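Local coordinates for NtrC family transcriptional regulator (Clostridium acetobutylicum ATCC 824, PDB 2Q5C), which is probably a sigma-54-dependent, ATP-binding transcriptional activator that recognises specific DNA sequences, represented here by its N-terminal PrpR-type sensory domain, at residues D129-T133 and T151-E155; I120-L124 and K137-I143; K144-K150 and L161-I166. All coordinates share one frame; numbering follows the deposited sequence.

How the contacts relate
All three contacts belong to the half of the chain built on the parallel sheet of strands 119-125, 96-102, 145-148 and 162-165. Contacts 1 and 2 both use helix 131-140, whose start packs on helix 150-158 and whose end packs on the edge strand 119-125. Each has a buried apolar centre, Ile131 or Phe123, and a polar margin nearer the surface. Contact 3 lies within the sheet itself and, unlike the others, is held by a ladder of backbone hydrogen bonds. Val138 and Val146 join contacts 2 and 3 through their methyl groups, while Thr153 OG1 probably hydrogen-bonds Thr165 OG1 between contacts 1 and 3.

Contact 1 of 3, residues D129-T133 and T151-E155; sequences DEITT and TVTDE. With SO4 (sulfate ion), chain E.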
loop_
_atom_site.group_PDB
_atom_site.type_symbol
_atom_site.label_atom_id
_atom_site.label_comp_id
_atom_site.label_asym_id
_atom_site.label_seq_id
_atom_site.Cartn_x
_atom_site.Cartn_y
_atom_site.Cartn_z
ATOM N N ASP A 129 -0.143 -9.625 12.060
ATOM C CA ASP A 129 -0.286 -10.970 12.613
ATOM C C ASP A 129 -1.626 -11.654 12.306
ATOM O O ASP A 129 -1.789 -12.845 12.585
ATOM C CB ASP A 129 -0.013 -10.951 14.116
ATOM C CG ASP A 129 1.456 -10.711 14.439
ATOM O OD1 ASP A 129 2.337 -10.949 13.564
ATOM O OD2 ASP A 129 1.722 -10.293 15.595
ATOM N N GLU A 130 -2.552 -10.914 11.709
ATOM C CA GLU A 130 -3.879 -11.439 11.366
ATOM C C GLU A 130 -3.909 -12.014 9.956
ATOM O O GLU A 130 -4.867 -12.716 9.580
ATOM C CB GLU A 130 -4.936 -10.356 11.498
ATOM C CG GLU A 130 -5.221 -10.012 12.959
ATOM C CD GLU A 130 -6.095 -8.803 13.159
ATOM O OE1 GLU A 130 -6.605 -8.228 12.179
ATOM O OE2 GLU A 130 -6.274 -8.403 14.335
ATOM N N ILE A 131 -2.899 -11.712 9.158
ATOM C CA ILE A 131 -2.986 -11.983 7.706
ATOM C C ILE A 131 -3.132 -13.455 7.345
ATOM O O ILE A 131 -4.033 -13.824 6.584
ATOM C CB ILE A 131 -1.850 -11.294 6.915
ATOM C CG1 ILE A 131 -2.044 -9.779 6.994
ATOM C CG2 ILE A 131 -1.838 -11.777 5.432
ATOM C CD1 ILE A 131 -0.849 -8.934 6.464
ATOM N N THR A 132 -2.298 -14.311 7.917
ATOM C CA THR A 132 -2.333 -15.736 7.559
ATOM C C THR A 132 -3.684 -16.328 7.936
ATOM O O THR A 132 -4.268 -17.096 7.161
ATOM C CB THR A 132 -1.200 -16.526 8.210
ATOM O OG1 THR A 132 -1.227 -16.298 9.623
ATOM C CG2 THR A 132 0.147 -16.077 7.645
ATOM N N THR A 133 -4.210 -15.942 9.091
ATOM C CA THR A 133 -5.511 -16.467 9.554
ATOM C C THR A 133 -6.640 -15.976 8.661
ATOM O O THR A 133 -7.567 -16.716 8.318
ATOM C CB THR A 133 -5.788 -16.033 11.015
ATOM O OG1 THR A 133 -4.746 -16.539 11.844
ATOM C CG2 THR A 133 -7.149 -16.537 11.514
ATOM N N THR A 151 1.227 -7.643 0.528
ATOM C CA THR A 151 1.561 -8.651 1.535
ATOM C C THR A 151 0.417 -9.660 1.639
ATOM O O THR A 151 0.636 -10.891 1.742
ATOM C CB THR A 151 1.843 -7.994 2.877
ATOM O OG1 THR A 151 2.822 -6.955 2.665
ATOM C CG2 THR A 151 2.376 -8.986 3.868
ATOM N N VAL A 152 -0.802 -9.143 1.609
ATOM C CA VAL A 152 -1.992 -10.001 1.661
ATOM C C VAL A 152 -2.119 -10.860 0.405
ATOM O O VAL A 152 -2.417 -12.058 0.522
ATOM C CB VAL A 152 -3.241 -9.178 1.921
ATOM C CG1 VAL A 152 -4.502 -10.033 1.862
ATOM C CG2 VAL A 152 -3.149 -8.519 3.295
ATOM N N THR A 153 -1.940 -10.284 -0.789
ATOM C CA THR A 153 -2.101 -11.112 -1.991
ATOM C C THR A 153 -1.012 -12.143 -2.082
ATOM O O THR A 153 -1.266 -13.257 -2.580
ATOM C CB THR A 153 -2.241 -10.287 -3.298
ATOM O OG1 THR A 153 -1.090 -9.452 -3.455
ATOM C CG2 THR A 153 -3.497 -9.416 -3.235
ATOM N N ASP A 154 0.192 -11.819 -1.603
ATOM C CA ASP A 154 1.271 -12.816 -1.552
ATOM C C ASP A 154 0.873 -13.994 -0.675
ATOM O O ASP A 154 1.112 -15.156 -1.055
ATOM C CB ASP A 154 2.599 -12.223 -1.080
ATOM C CG ASP A 154 3.329 -11.463 -2.166
ATOM O OD1 ASP A 154 3.017 -11.643 -3.362
ATOM O OD2 ASP A 154 4.270 -10.706 -1.805
ATOM N N GLU A 155 0.252 -13.736 0.472
ATOM C CA GLU A 155 -0.213 -14.826 1.339
ATOM C C GLU A 155 -1.341 -15.637 0.664
ATOM O O GLU A 155 -1.417 -16.875 0.810
ATOM C CB GLU A 155 -0.660 -14.285 2.713
ATOM C CG GLU A 155 -1.077 -15.371 3.748
ATOM C CD GLU A 155 0.008 -16.396 4.090
ATOM O OE1 GLU A 155 1.214 -16.087 3.968
ATOM O OE2 GLU A 155 -0.373 -17.511 4.524
HETATM S S SO4 E . 1.838 -6.956 14.831
HETATM O O1 SO4 E . 1.416 -7.411 16.156
HETATM O O2 SO4 E . 3.282 -7.092 14.648
HETATM O O3 SO4 E . 1.148 -7.807 13.865
HETATM O O4 SO4 E . 1.471 -5.551 14.686
#
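Ile131 and Val152 bring segments 129-133 and 151-155 together where helices 131-140 and 150-158 pack, with their CA atoms 6.4 Å apart and those of Thr132 and Glu155, one residue and three residues further on, 6.6 Å apart. The two helices pack side by side in an alpha/beta domain built on a parallel sheet, in which helix 150-158 is the crossover of a beta-alpha-beta unit. Ile131 carries the contact with both branches. Its CD1 reaches Val152 CG2 at 3.9 Å and also approaches Thr151 CG2. The other branch, CG2, rests on Glu155 CB at 3.9 Å. Phe125 and Leu38 add further apolar cover to Ile131.

Glu155 has CG anti to the backbone N (chi1 -176°) and then bends at chi2, which carries its carboxylate across to Thr132. There OE2 of Glu155 lies 3.5 Å from the methyl CG2 of Thr132, while its polar partner is Gln159 NE2, which also bonds Thr132 O. Thr151 OG1 likewise turns to other parts of the chain, bonding Ser37 and Gln12 as well as a glycerol.

Beyond the helix contact, a sulfate probably taken up from the crystallisation liquor sits at Asp129 and also bonds Tyr64 OH. Asp129 N donates to sulfate O3 at 2.9 Å, with an N-H...O angle of 139°.

Contact 2 of 3, residues I120-L124 and K137-I143; sequences IKEFL and KVKTENI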
loop_
_atom_site.group_PDB
_atom_site.type_symbol
_atom_site.label_atom_id
_atom_site.label_comp_id
_atom_site.label_asym_id
_atom_site.label_seq_id
_atom_site.Cartn_x
_atom_site.Cartn_y
_atom_site.Cartn_z
ATOM N N ILE A 120 -18.717 -9.710 -3.798
ATOM C CA ILE A 120 -17.572 -9.379 -2.972
ATOM C C ILE A 120 -17.889 -9.668 -1.528
ATOM O O ILE A 120 -18.936 -9.234 -1.020
ATOM C CB ILE A 120 -17.218 -7.880 -3.131
ATOM C CG1 ILE A 120 -16.633 -7.631 -4.520
ATOM C CG2 ILE A 120 -16.199 -7.425 -2.083
ATOM C CD1 ILE A 120 -16.549 -6.206 -4.888
ATOM N N LYS A 121 -17.001 -10.407 -0.875
ATOM C CA LYS A 121 -17.028 -10.524 0.581
ATOM C C LYS A 121 -15.871 -9.695 1.103
ATOM O O LYS A 121 -14.736 -9.885 0.695
ATOM C CB LYS A 121 -16.910 -11.970 1.039
ATOM C CG LYS A 121 -17.135 -12.140 2.542
ATOM C CD LYS A 121 -17.667 -13.543 2.883
ATOM C CE LYS A 121 -18.070 -13.681 4.361
ATOM N NZ LYS A 121 -19.004 -12.615 4.837
ATOM N N GLU A 122 -16.179 -8.758 1.985
ATOM C CA GLU A 122 -15.168 -7.856 2.527
ATOM C C GLU A 122 -14.649 -8.394 3.852
ATOM O O GLU A 122 -15.429 -8.859 4.706
ATOM C CB GLU A 122 -15.801 -6.484 2.700
ATOM C CG GLU A 122 -14.867 -5.438 3.307
ATOM C CD GLU A 122 -15.593 -4.141 3.570
ATOM O OE1 GLU A 122 -15.916 -3.430 2.590
ATOM O OE2 GLU A 122 -15.875 -3.843 4.750
ATOM N N PHE A 123 -13.332 -8.348 4.016
ATOM C CA PHE A 123 -12.672 -8.746 5.251
ATOM C C PHE A 123 -11.775 -7.605 5.672
ATOM O O PHE A 123 -11.097 -7.015 4.833
ATOM C CB PHE A 123 -11.801 -9.986 5.037
ATOM C CG PHE A 123 -12.546 -11.210 4.516
ATOM C CD1 PHE A 123 -12.867 -12.259 5.370
ATOM C CD2 PHE A 123 -12.890 -11.315 3.170
ATOM C CE1 PHE A 123 -13.528 -13.406 4.878
ATOM C CE2 PHE A 123 -13.559 -12.451 2.678
ATOM C CZ PHE A 123 -13.879 -13.493 3.539
ATOM N N LEU A 124 -11.776 -7.283 6.955
ATOM C CA LEU A 124 -10.908 -6.224 7.498
ATOM C C LEU A 124 -9.828 -6.813 8.397
ATOM O O LEU A 124 -10.073 -7.795 9.097
ATOM C CB LEU A 124 -11.732 -5.183 8.260
ATOM C CG LEU A 124 -12.815 -4.427 7.480
ATOM C CD1 LEU A 124 -13.566 -3.458 8.375
ATOM C CD2 LEU A 124 -12.231 -3.694 6.259
ATOM N N LYS A 137 -9.397 -17.981 6.478
ATOM C CA LYS A 137 -10.821 -17.719 6.530
ATOM C C LYS A 137 -11.403 -17.618 5.128
ATOM O O LYS A 137 -12.460 -18.153 4.847
ATOM C CB LYS A 137 -11.139 -16.453 7.350
ATOM C CG LYS A 137 -12.585 -16.353 7.688
ATOM C CD LYS A 137 -12.870 -15.132 8.538
ATOM C CE LYS A 137 -14.299 -15.117 8.933
ATOM N NZ LYS A 137 -14.587 -13.944 9.817
ATOM N N VAL A 138 -10.738 -16.888 4.234
ATOM C CA VAL A 138 -11.180 -16.792 2.844
ATOM C C VAL A 138 -11.441 -18.163 2.220
ATOM O O VAL A 138 -12.496 -18.360 1.602
ATOM C CB VAL A 138 -10.156 -15.981 2.000
ATOM C CG1 VAL A 138 -10.531 -15.987 0.503
ATOM C CG2 VAL A 138 -10.086 -14.542 2.544
ATOM N N LYS A 139 -10.499 -19.094 2.411
ATOM C CA LYS A 139 -10.606 -20.442 1.825
ATOM C C LYS A 139 -11.859 -21.090 2.364
ATOM O O LYS A 139 -12.592 -21.736 1.622
ATOM C CB LYS A 139 -9.429 -21.344 2.191
ATOM C CG LYS A 139 -8.133 -20.988 1.577
ATOM C CD LYS A 139 -7.025 -21.923 2.042
ATOM C CE LYS A 139 -6.629 -22.922 0.963
ATOM N NZ LYS A 139 -5.219 -23.395 1.186
ATOM N N THR A 140 -12.132 -20.922 3.666
ATOM C CA THR A 140 -13.290 -21.592 4.269
ATOM C C THR A 140 -14.606 -21.043 3.753
ATOM O O THR A 140 -15.672 -21.706 3.876
ATOM C CB THR A 140 -13.303 -21.530 5.826
ATOM O OG1 THR A 140 -13.565 -20.181 6.287
ATOM C CG2 THR A 140 -12.037 -22.055 6.402
ATOM N N GLU A 141 -14.570 -19.829 3.182
ATOM C CA GLU A 141 -15.739 -19.205 2.590
ATOM C C GLU A 141 -15.912 -19.613 1.131
ATOM O O GLU A 141 -16.765 -19.076 0.431
ATOM C CB GLU A 141 -15.656 -17.664 2.703
ATOM C CG GLU A 141 -15.649 -17.128 4.115
ATOM C CD GLU A 141 -16.968 -17.288 4.849
ATOM O OE1 GLU A 141 -18.024 -17.467 4.196
ATOM O OE2 GLU A 141 -16.942 -17.196 6.095
ATOM N N ASN A 142 -15.089 -20.559 0.672
ATOM C CA ASN A 142 -15.129 -21.041 -0.709
ATOM C C ASN A 142 -14.812 -19.949 -1.745
ATOM O O ASN A 142 -15.293 -19.971 -2.880
ATOM C CB ASN A 142 -16.484 -21.706 -1.025
ATOM C CG ASN A 142 -16.399 -22.657 -2.211
ATOM O OD1 ASN A 142 -15.368 -23.309 -2.456
ATOM N ND2 ASN A 142 -17.481 -22.698 -2.993
ATOM N N ILE A 143 -13.947 -19.032 -1.351
ATOM C CA ILE A 143 -13.536 -17.952 -2.258
ATOM C C ILE A 143 -12.126 -18.240 -2.738
ATOM O O ILE A 143 -11.278 -18.657 -1.948
ATOM C CB ILE A 143 -13.625 -16.616 -1.528
ATOM C CG1 ILE A 143 -15.092 -16.284 -1.247
ATOM C CG2 ILE A 143 -13.033 -15.479 -2.381
ATOM C CD1 ILE A 143 -15.308 -15.120 -0.290
#
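Phe123 projects from strand 119-125 and lays one face of its ring against Val138 of helix 131-140. Val138 CG2 lies 4.1 Å from the ring centroid and 13° off its normal, a CH-pi contact slightly displaced toward the rim between CE2 and CZ. Three other side chains meet the ring at its edge, near its plane. Lys137 brings CD to 4.1 Å from Phe123 CE1, Glu141 brings CG to the same distance from CZ, and Ile143 CD1 approaches CE2 more loosely. The aromatic side chain is thus bordered by the last turn of the helix and the loop that follows it. Ala98 of the neighbouring strand 96-102 touches both Phe123 and Val138, placing the contact against the layer of the parallel sheet.

Lys121, two residues earlier on the strand, points toward the same helix end. Its CB packs on Ile143 CD1 at 3.8 Å. From there CG runs anti to the backbone N (chi1 -172°), and the chain passes beyond Ile143 to Glu141, crossing that side chain at about a right angle. Lys121 CE comes within 3.8 Å of Glu141 OE1, whereas NZ bends off at chi4 and stays 5.0 Å from the same oxygen.

The chemistry therefore divides by depth: carbon atoms, including the aliphatic parts of Lys137 and Glu141, pack on one face and along the edge of the buried ring, while the charged ends lie toward the more exposed margin. Lys121 and Glu141 may attract one another electrostatically, but their separation implies a weaker restraint than a direct salt bridge would give.

Contact 3 of 3, residues K144-K150 and L161-I166; sequences KIVVSGK and LYGETI
Tyr162 N donates to Lys144 O at 2.8 Å, the first rung of a parallel ladder between strands 145-148 and 162-165, the two strands of a right-handed beta-alpha-beta unit. Val146 uses both its backbone polar atoms, N donating to Tyr162 O and O accepting from Glu164 N at 2.9 Å. Ser148 repeats the pattern, although its N to Glu164 O bond is longer at 3.3 Å, and Ile166 N donates to Ser148 O at 2.8 Å.

On the face of Ile145 and Val147, Val147 CG1 meets Ile166 CG1, just past the strand end, at 3.7 Å, while Ile145 packs on Tyr162. On the face of Val146, its CG2 meets Leu161 CD1, just before strand 162-165. Thr165 CG2 lies 3.6 Å from Lys150 N, and its OG1 is held by Thr153 OG1.

Further out, helix 80-90 covers Val147 and Ile166, and helix 150-158 covers Val146. The ring of Tyr162 stacks with Phe93, Glu164 forms a salt bridge with Arg92, and Ser148 OG bonds Ile100 O of the adjoining strand. Gly149 occupies the N-cap position of helix 150-158, at whose start a water accepts from Lys150 N at 2.9 Å and donates weakly to Ile166 O.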
loop_
_atom_site.group_PDB
_atom_site.type_symbol
_atom_site.label_atom_id
_atom_site.label_comp_id
_atom_site.label_asym_id
_atom_site.label_seq_id
_atom_site.Cartn_x
_atom_site.Cartn_y
_atom_site.Cartn_z
ATOM N N LYS A 144 -11.895 -18.051 -4.040
ATOM C CA LYS A 144 -10.634 -18.415 -4.654
ATOM C C LYS A 144 -9.791 -17.224 -5.132
ATOM O O LYS A 144 -8.698 -17.422 -5.638
ATOM C CB LYS A 144 -10.891 -19.354 -5.836
ATOM C CG LYS A 144 -11.740 -20.572 -5.425
ATOM C CD LYS A 144 -11.785 -21.620 -6.492
ATOM C CE LYS A 144 -12.556 -22.841 -6.002
ATOM N NZ LYS A 144 -13.893 -22.448 -5.444
ATOM N N ILE A 145 -10.326 -16.011 -4.946
ATOM C CA ILE A 145 -9.701 -14.800 -5.510
ATOM C C ILE A 145 -9.661 -13.749 -4.408
ATOM O O ILE A 145 -10.671 -13.461 -3.799
ATOM C CB ILE A 145 -10.526 -14.255 -6.675
ATOM C CG1 ILE A 145 -10.800 -15.331 -7.751
ATOM C CG2 ILE A 145 -9.807 -13.052 -7.328
ATOM C CD1 ILE A 145 -11.934 -15.004 -8.673
ATOM N N VAL A 146 -8.473 -13.189 -4.190
ATOM C CA VAL A 146 -8.290 -12.158 -3.161
ATOM C C VAL A 146 -7.748 -10.867 -3.802
ATOM O O VAL A 146 -6.762 -10.919 -4.550
ATOM C CB VAL A 146 -7.274 -12.628 -2.108
ATOM C CG1 VAL A 146 -6.904 -11.500 -1.140
ATOM C CG2 VAL A 146 -7.833 -13.802 -1.336
ATOM N N VAL A 147 -8.389 -9.737 -3.483
ATOM C CA VAL A 147 -7.966 -8.388 -3.964
ATOM C C VAL A 147 -7.555 -7.629 -2.714
ATOM O O VAL A 147 -8.358 -7.458 -1.799
ATOM C CB VAL A 147 -9.125 -7.685 -4.633
ATOM C CG1 VAL A 147 -8.723 -6.269 -5.090
ATOM C CG2 VAL A 147 -9.594 -8.473 -5.817
ATOM N N SER A 148 -6.291 -7.212 -2.660
ATOM C CA SER A 148 -5.793 -6.537 -1.473
ATOM C C SER A 148 -4.436 -5.941 -1.771
ATOM O O SER A 148 -3.971 -5.927 -2.916
ATOM C CB SER A 148 -5.661 -7.542 -0.303
ATOM O OG SER A 148 -5.522 -6.902 0.973
ATOM N N GLY A 149 -3.784 -5.465 -0.720
ATOM C CA GLY A 149 -2.381 -5.072 -0.844
ATOM C C GLY A 149 -1.441 -6.253 -1.018
ATOM O O GLY A 149 -1.810 -7.426 -0.811
ATOM N N LYS A 150 -0.200 -5.956 -1.369
ATOM C CA LYS A 150 0.761 -6.966 -1.792
ATOM C C LYS A 150 1.085 -8.025 -0.739
ATOM O O LYS A 150 1.244 -9.203 -1.076
ATOM C CB LYS A 150 2.062 -6.284 -2.273
ATOM C CG LYS A 150 3.110 -7.216 -2.875
ATOM C CD LYS A 150 2.593 -7.954 -4.092
ATOM C CE LYS A 150 3.732 -8.320 -5.065
ATOM N NZ LYS A 150 4.804 -9.176 -4.446
ATOM N N LEU A 161 -4.504 -19.507 -3.623
ATOM C CA LEU A 161 -5.570 -18.692 -4.197
ATOM C C LEU A 161 -5.028 -17.783 -5.294
ATOM O O LEU A 161 -3.823 -17.675 -5.471
ATOM C CB LEU A 161 -6.241 -17.842 -3.119
ATOM C CG LEU A 161 -6.719 -18.600 -1.877
ATOM C CD1 LEU A 161 -7.314 -17.625 -0.902
ATOM C CD2 LEU A 161 -7.710 -19.724 -2.252
ATOM N N TYR A 162 -5.922 -17.170 -6.058
ATOM C CA TYR A 162 -5.496 -16.111 -6.978
ATOM C C TYR A 162 -5.439 -14.802 -6.191
ATOM O O TYR A 162 -6.279 -14.551 -5.343
ATOM C CB TYR A 162 -6.493 -15.949 -8.106
ATOM C CG TYR A 162 -6.594 -17.107 -9.068
ATOM C CD1 TYR A 162 -5.530 -17.453 -9.879
ATOM C CD2 TYR A 162 -7.774 -17.822 -9.172
ATOM C CE1 TYR A 162 -5.634 -18.494 -10.776
ATOM C CE2 TYR A 162 -7.887 -18.873 -10.069
ATOM C CZ TYR A 162 -6.805 -19.196 -10.854
ATOM O OH TYR A 162 -6.879 -20.222 -11.775
ATOM N N GLY A 163 -4.449 -13.987 -6.519
ATOM C CA GLY A 163 -4.234 -12.694 -5.834
ATOM C C GLY A 163 -4.114 -11.587 -6.850
ATOM O O GLY A 163 -3.394 -11.707 -7.851
ATOM N N GLU A 164 -4.843 -10.507 -6.621
ATOM C CA GLU A 164 -4.734 -9.360 -7.492
ATOM C C GLU A 164 -4.462 -8.140 -6.590
ATOM O O GLU A 164 -5.289 -7.764 -5.741
ATOM C CB GLU A 164 -6.033 -9.139 -8.240
ATOM C CG GLU A 164 -5.962 -7.929 -9.180
ATOM C CD GLU A 164 -5.226 -8.220 -10.481
ATOM O OE1 GLU A 164 -5.236 -9.392 -10.948
ATOM O OE2 GLU A 164 -4.635 -7.278 -11.052
ATOM N N THR A 165 -3.276 -7.555 -6.768
ATOM C CA THR A 165 -2.820 -6.475 -5.894
ATOM C C THR A 165 -3.416 -5.146 -6.281
ATOM O O THR A 165 -3.481 -4.808 -7.459
ATOM C CB THR A 165 -1.282 -6.394 -5.928
ATOM O OG1 THR A 165 -0.741 -7.672 -5.601
ATOM C CG2 THR A 165 -0.772 -5.425 -4.923
ATOM N N ILE A 166 -3.834 -4.380 -5.274
ATOM C CA ILE A 166 -4.312 -3.019 -5.511
ATOM C C ILE A 166 -3.088 -2.142 -5.596
ATOM O O ILE A 166 -2.317 -2.093 -4.626
ATOM C CB ILE A 166 -5.202 -2.543 -4.369
ATOM C CG1 ILE A 166 -6.432 -3.445 -4.244
ATOM C CG2 ILE A 166 -5.690 -1.106 -4.611
ATOM C CD1 ILE A 166 -7.187 -3.205 -2.953
HETATM O O HOH W 1 0.080 -3.227 -2.403
#